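Local coordinates for protein CupA (Streptococcus pneumoniae, PDB 4F2E) that binds copper(I) through a cupredoxin fold and, as a copper chaperone, probably passes the metal on as part of copper resistance, at residues 9-22 / 31-45. Residues are numbered along the deposited sequence; the frame is centred on the assembly and turned at random.
Sequences QKNGYQEIRVEVMG and LKKSVPARIVFDRKD
Gln14 reaches from strand 13-20 into the type II turn Lys32-Val35, and every atom of its side chain meets a partner. CB lies against Val35 CG1. CG, held between the backbone N and the carbonyl carbon (chi1 62°), packs on Ala37, whose lone methyl sits beside the extended chain. CD comes near Lys32 N and Val35 O. At the buried tip, Gln14 OE1 accepts from Lys32 N in the carbonyl plane at 2.8 Å, and from Gln9 NE2, which comes from above that plane. Gln14 NE2 spends its two hydrogens on Lys32 O (2.9 Å) and Val35 O (2.8 Å). A primary amide suits this place because it offers donor and acceptor together without charge.

Beyond it, strands 13-20 and 37-43 run parallel, their axes 13° apart, in a ladder of backbone hydrogen bonds that begins with Gln14 N to Pro36 O (2.8 Å) and ends with Lys44 N to Val20 O. Side chains alternate. On one face Ile16 and Val18 meet Ile39 CG2, while Val20 CG2 touches the edge of the Phe41 ring at CD2 (3.8 Å). On the other, Glu15 OE1 lies in the Arg38 guanidinium plane, and NE meets it in a 2.8 Å salt bridge on the anti side, somewhat out of the carboxylate plane; Arg17, bridged to Glu69, lays its guanidinium over Val40 CG1. Past the ladder Asp45 OD2 takes Gly22 N at 2.9 Å, where positive phi favours glycine.

This cupredoxin sheet thus has one mainly apolar face and one mainly charged, buried Val40 excepted, and four hydrogen bonds fix the neutral Gln14 amide's rotation, satisfying its buried tip.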
loop_
_atom_site.group_PDB
_atom_site.type_symbol
_atom_site.label_atom_id
_atom_site.label_comp_id
_atom_site.label_asym_id
_atom_site.label_seq_id
_atom_site.Cartn_x
_atom_site.Cartn_y
_atom_site.Cartn_z
ATOM N N GLN A 9 1.658 14.610 -2.507
ATOM C CA GLN A 9 2.294 15.303 -1.392
ATOM C C GLN A 9 1.379 16.393 -0.847
ATOM O O GLN A 9 0.896 17.233 -1.609
ATOM C CB GLN A 9 3.616 15.928 -1.844
ATOM C CG GLN A 9 4.561 14.956 -2.535
ATOM C CD GLN A 9 4.980 13.816 -1.629
ATOM O OE1 GLN A 9 5.241 14.013 -0.439
ATOM N NE2 GLN A 9 5.032 12.611 -2.184
ATOM N N LYS A 10 1.142 16.389 0.464
ATOM C CA LYS A 10 0.323 17.431 1.085
ATOM C C LYS A 10 0.322 17.416 2.614
ATOM O O LYS A 10 0.316 16.356 3.241
ATOM C CB LYS A 10 -1.121 17.367 0.571
ATOM C CG LYS A 10 -1.814 16.035 0.799
ATOM C CD LYS A 10 -3.245 16.073 0.280
ATOM C CE LYS A 10 -3.864 14.688 0.253
ATOM N NZ LYS A 10 -5.263 14.716 -0.258
ATOM N N ASN A 11 0.317 18.614 3.194
ATOM C CA ASN A 11 0.226 18.817 4.643
ATOM C C ASN A 11 1.149 17.960 5.509
ATOM O O ASN A 11 0.726 17.423 6.538
ATOM C CB ASN A 11 -1.224 18.691 5.118
ATOM C CG ASN A 11 -2.096 19.832 4.631
ATOM O OD1 ASN A 11 -3.095 19.614 3.952
ATOM N ND2 ASN A 11 -1.717 21.060 4.974
ATOM N N GLY A 12 2.406 17.845 5.095
ATOM C CA GLY A 12 3.411 17.147 5.880
ATOM C C GLY A 12 3.368 15.637 5.745
ATOM O O GLY A 12 4.014 14.918 6.504
ATOM N N TYR A 13 2.592 15.152 4.784
ATOM C CA TYR A 13 2.556 13.725 4.493
ATOM C C TYR A 13 2.382 13.481 3.002
ATOM O O TYR A 13 2.329 14.422 2.212
ATOM C CB TYR A 13 1.445 13.030 5.290
ATOM C CG TYR A 13 0.040 13.525 5.013
ATOM C CD1 TYR A 13 -0.742 12.942 4.023
ATOM C CD2 TYR A 13 -0.513 14.561 5.755
ATOM C CE1 TYR A 13 -2.034 13.386 3.774
ATOM C CE2 TYR A 13 -1.800 15.012 5.512
ATOM C CZ TYR A 13 -2.555 14.422 4.521
ATOM O OH TYR A 13 -3.837 14.871 4.279
ATOM N N GLN A 14 2.315 12.212 2.626
ATOM C CA GLN A 14 2.016 11.832 1.254
ATOM C C GLN A 14 0.968 10.739 1.292
ATOM O O GLN A 14 0.953 9.924 2.207
ATOM C CB GLN A 14 3.275 11.360 0.519
ATOM C CG GLN A 14 3.932 10.124 1.117
ATOM C CD GLN A 14 5.259 9.792 0.458
ATOM O OE1 GLN A 14 5.432 9.986 -0.749
ATOM N NE2 GLN A 14 6.207 9.295 1.248
ATOM N N GLU A 15 0.085 10.731 0.304
ATOM C CA GLU A 15 -1.051 9.827 0.324
ATOM C C GLU A 15 -1.277 9.187 -1.032
ATOM O O GLU A 15 -1.157 9.837 -2.072
ATOM C CB GLU A 15 -2.309 10.579 0.750
ATOM C CG GLU A 15 -3.568 9.734 0.761
ATOM C CD GLU A 15 -4.760 10.512 1.259
ATOM O OE1 GLU A 15 -4.811 10.800 2.474
ATOM O OE2 GLU A 15 -5.631 10.852 0.433
ATOM N N ILE A 16 -1.604 7.906 -1.015
ATOM C CA ILE A 16 -1.998 7.224 -2.231
ATOM C C ILE A 16 -3.137 6.275 -1.910
ATOM O O ILE A 16 -3.171 5.668 -0.836
ATOM C CB ILE A 16 -0.821 6.478 -2.876
ATOM C CG1 ILE A 16 -1.223 5.949 -4.254
ATOM C CG2 ILE A 16 -0.326 5.365 -1.965
ATOM C CD1 ILE A 16 -0.052 5.621 -5.141
ATOM N N ARG A 17 -4.079 6.171 -2.838
ATOM C CA ARG A 17 -5.248 5.329 -2.656
ATOM C C ARG A 17 -5.112 4.060 -3.482
ATOM O O ARG A 17 -4.768 4.104 -4.664
ATOM C CB ARG A 17 -6.517 6.089 -3.048
ATOM C CG ARG A 17 -6.745 7.358 -2.240
ATOM C CD ARG A 17 -8.082 7.998 -2.586
ATOM N NE ARG A 17 -9.197 7.090 -2.332
ATOM C CZ ARG A 17 -9.841 7.005 -1.172
ATOM N NH1 ARG A 17 -10.843 6.147 -1.029
ATOM N NH2 ARG A 17 -9.484 7.777 -0.155
ATOM N N VAL A 18 -5.376 2.925 -2.845
ATOM C CA VAL A 18 -5.290 1.634 -3.512
ATOM C C VAL A 18 -6.627 0.921 -3.400
ATOM O O VAL A 18 -7.136 0.719 -2.302
ATOM C CB VAL A 18 -4.178 0.760 -2.901
ATOM C CG1 VAL A 18 -4.135 -0.609 -3.572
ATOM C CG2 VAL A 18 -2.834 1.458 -3.019
ATOM N N GLU A 19 -7.204 0.563 -4.542
ATOM C CA GLU A 19 -8.447 -0.189 -4.565
ATOM C C GLU A 19 -8.147 -1.673 -4.440
ATOM O O GLU A 19 -7.291 -2.201 -5.151
ATOM C CB GLU A 19 -9.217 0.079 -5.859
ATOM C CG GLU A 19 -10.545 -0.655 -5.940
ATOM C CD GLU A 19 -11.328 -0.317 -7.193
ATOM O OE1 GLU A 19 -11.204 0.826 -7.683
ATOM O OE2 GLU A 19 -12.067 -1.194 -7.688
ATOM N N VAL A 20 -8.839 -2.336 -3.520
ATOM C CA VAL A 20 -8.692 -3.774 -3.354
ATOM C C VAL A 20 -9.807 -4.461 -4.125
ATOM O O VAL A 20 -10.956 -4.510 -3.684
ATOM C CB VAL A 20 -8.721 -4.186 -1.873
ATOM C CG1 VAL A 20 -8.454 -5.687 -1.732
ATOM C CG2 VAL A 20 -7.703 -3.377 -1.079
ATOM N N MET A 21 -9.453 -4.966 -5.299
ATOM C CA MET A 21 -10.392 -5.633 -6.180
ATOM C C MET A 21 -9.607 -6.612 -7.038
ATOM O O MET A 21 -8.840 -6.200 -7.913
ATOM C CB MET A 21 -11.108 -4.610 -7.064
ATOM C CG MET A 21 -12.041 -5.232 -8.088
ATOM S SD MET A 21 -13.517 -5.950 -7.339
ATOM C CE MET A 21 -14.441 -4.471 -6.938
ATOM N N GLY A 22 -9.768 -7.903 -6.761
ATOM C CA GLY A 22 -9.036 -8.933 -7.478
ATOM C C GLY A 22 -7.546 -8.660 -7.430
ATOM O O GLY A 22 -6.822 -8.864 -8.404
ATOM N N LEU A 31 6.665 6.380 -3.756
ATOM C CA LEU A 31 6.661 7.293 -2.621
ATOM C C LEU A 31 7.978 8.044 -2.488
ATOM O O LEU A 31 9.024 7.576 -2.946
ATOM C CB LEU A 31 6.387 6.529 -1.324
ATOM C CG LEU A 31 4.924 6.283 -0.948
ATOM C CD1 LEU A 31 4.173 5.560 -2.056
ATOM C CD2 LEU A 31 4.843 5.502 0.356
ATOM N N LYS A 32 7.916 9.212 -1.855
ATOM C CA LYS A 32 9.106 9.998 -1.565
ATOM C C LYS A 32 9.752 9.545 -0.260
ATOM O O LYS A 32 9.076 9.363 0.755
ATOM C CB LYS A 32 8.771 11.487 -1.464
ATOM C CG LYS A 32 8.542 12.187 -2.790
ATOM C CD LYS A 32 8.486 13.695 -2.583
ATOM C CE LYS A 32 8.255 14.433 -3.891
ATOM N NZ LYS A 32 9.363 14.206 -4.859
ATOM N N LYS A 33 11.069 9.381 -0.292
ATOM C CA LYS A 33 11.820 9.010 0.895
ATOM C C LYS A 33 11.616 10.022 2.026
ATOM O O LYS A 33 11.600 11.234 1.795
ATOM C CB LYS A 33 13.307 8.884 0.548
ATOM C CG LYS A 33 14.202 8.538 1.720
ATOM C CD LYS A 33 15.660 8.468 1.283
ATOM C CE LYS A 33 16.600 8.497 2.477
ATOM N NZ LYS A 33 18.030 8.434 2.061
ATOM N N SER A 34 11.433 9.506 3.242
ATOM C CA SER A 34 11.426 10.317 4.465
ATOM C C SER A 34 10.142 11.104 4.734
ATOM O O SER A 34 10.066 11.852 5.710
ATOM C CB SER A 34 12.629 11.263 4.497
ATOM O OG SER A 34 13.847 10.544 4.418
ATOM N N VAL A 35 9.138 10.942 3.882
ATOM C CA VAL A 35 7.869 11.633 4.077
ATOM C C VAL A 35 6.822 10.664 4.618
ATOM O O VAL A 35 6.573 9.622 4.014
ATOM C CB VAL A 35 7.364 12.253 2.763
ATOM C CG1 VAL A 35 6.018 12.919 2.975
ATOM C CG2 VAL A 35 8.374 13.257 2.226
ATOM N N PRO A 36 6.211 10.995 5.766
ATOM C CA PRO A 36 5.185 10.116 6.340
ATOM C C PRO A 36 4.113 9.786 5.309
ATOM O O PRO A 36 3.638 10.684 4.615
ATOM C CB PRO A 36 4.602 10.960 7.475
ATOM C CG PRO A 36 5.722 11.870 7.867
ATOM C CD PRO A 36 6.435 12.198 6.587
ATOM N N ALA A 37 3.745 8.515 5.207
ATOM C CA ALA A 37 2.847 8.069 4.148
ATOM C C ALA A 37 1.537 7.494 4.666
ATOM O O ALA A 37 1.490 6.847 5.715
ATOM C CB ALA A 37 3.550 7.051 3.252
ATOM N N ARG A 38 0.478 7.760 3.908
ATOM C CA ARG A 38 -0.829 7.155 4.102
ATOM C C ARG A 38 -1.144 6.359 2.848
ATOM O O ARG A 38 -1.290 6.928 1.763
ATOM C CB ARG A 38 -1.899 8.232 4.288
ATOM C CG ARG A 38 -1.867 8.946 5.626
ATOM C CD ARG A 38 -2.756 10.184 5.610
ATOM N NE ARG A 38 -4.058 9.939 4.995
ATOM C CZ ARG A 38 -5.088 9.366 5.608
ATOM N NH1 ARG A 38 -4.972 8.961 6.866
ATOM N NH2 ARG A 38 -6.236 9.191 4.963
ATOM N N ILE A 39 -1.226 5.042 2.988
ATOM C CA ILE A 39 -1.617 4.187 1.883
ATOM C C ILE A 39 -3.018 3.692 2.203
ATOM O O ILE A 39 -3.212 2.860 3.091
ATOM C CB ILE A 39 -0.626 3.027 1.686
ATOM C CG1 ILE A 39 0.806 3.572 1.640
ATOM C CG2 ILE A 39 -0.946 2.261 0.410
ATOM C CD1 ILE A 39 1.879 2.504 1.617
ATOM N N VAL A 40 -3.996 4.250 1.499
ATOM C CA VAL A 40 -5.393 4.057 1.839
ATOM C C VAL A 40 -5.990 2.922 1.022
ATOM O O VAL A 40 -6.207 3.061 -0.184
ATOM C CB VAL A 40 -6.197 5.344 1.591
ATOM C CG1 VAL A 40 -7.630 5.176 2.076
ATOM C CG2 VAL A 40 -5.526 6.522 2.283
ATOM N N PHE A 41 -6.254 1.799 1.682
ATOM C CA PHE A 41 -6.834 0.643 1.016
ATOM C C PHE A 41 -8.346 0.677 1.104
ATOM O O PHE A 41 -8.917 0.649 2.197
ATOM C CB PHE A 41 -6.289 -0.656 1.613
ATOM C CG PHE A 41 -4.852 -0.910 1.274
ATOM C CD1 PHE A 41 -3.836 -0.352 2.035
ATOM C CD2 PHE A 41 -4.512 -1.691 0.180
ATOM C CE1 PHE A 41 -2.513 -0.573 1.718
ATOM C CE2 PHE A 41 -3.186 -1.915 -0.142
ATOM C CZ PHE A 41 -2.187 -1.358 0.626
ATOM N N ASP A 42 -8.993 0.742 -0.053
ATOM C CA ASP A 42 -10.444 0.742 -0.116
ATOM C C ASP A 42 -10.882 -0.636 -0.583
ATOM O O ASP A 42 -10.687 -0.989 -1.747
ATOM C CB ASP A 42 -10.923 1.819 -1.087
ATOM C CG ASP A 42 -12.426 1.971 -1.094
ATOM O OD1 ASP A 42 -13.071 1.560 -0.108
ATOM O OD2 ASP A 42 -12.962 2.509 -2.085
ATOM N N ARG A 43 -11.457 -1.422 0.324
ATOM C CA ARG A 43 -11.747 -2.816 0.013
ATOM C C ARG A 43 -13.121 -3.009 -0.615
ATOM O O ARG A 43 -14.146 -2.695 -0.007
ATOM C CB ARG A 43 -11.605 -3.716 1.241
ATOM C CG ARG A 43 -11.819 -5.172 0.886
ATOM C CD ARG A 43 -11.627 -6.107 2.050
ATOM N NE ARG A 43 -11.875 -7.483 1.631
ATOM C CZ ARG A 43 -11.892 -8.527 2.449
ATOM N NH1 ARG A 43 -11.682 -8.358 3.746
ATOM N NH2 ARG A 43 -12.122 -9.744 1.967
ATOM N N LYS A 44 -13.128 -3.549 -1.831
ATOM C CA LYS A 44 -14.360 -3.739 -2.584
ATOM C C LYS A 44 -14.572 -5.197 -2.989
ATOM O O LYS A 44 -15.570 -5.532 -3.623
ATOM C CB LYS A 44 -14.359 -2.844 -3.823
ATOM C CG LYS A 44 -14.323 -1.359 -3.496
ATOM C CD LYS A 44 -14.276 -0.511 -4.753
ATOM C CE LYS A 44 -14.332 0.969 -4.416
ATOM N NZ LYS A 44 -14.265 1.815 -5.638
ATOM N N ASP A 45 -13.632 -6.057 -2.611
ATOM C CA ASP A 45 -13.677 -7.472 -2.969
ATOM C C ASP A 45 -13.741 -8.310 -1.691
ATOM O O ASP A 45 -12.816 -8.280 -0.883
ATOM C CB ASP A 45 -12.429 -7.823 -3.784
ATOM C CG ASP A 45 -12.442 -9.244 -4.315
ATOM O OD1 ASP A 45 -13.117 -10.114 -3.727
ATOM O OD2 ASP A 45 -11.751 -9.490 -5.327
#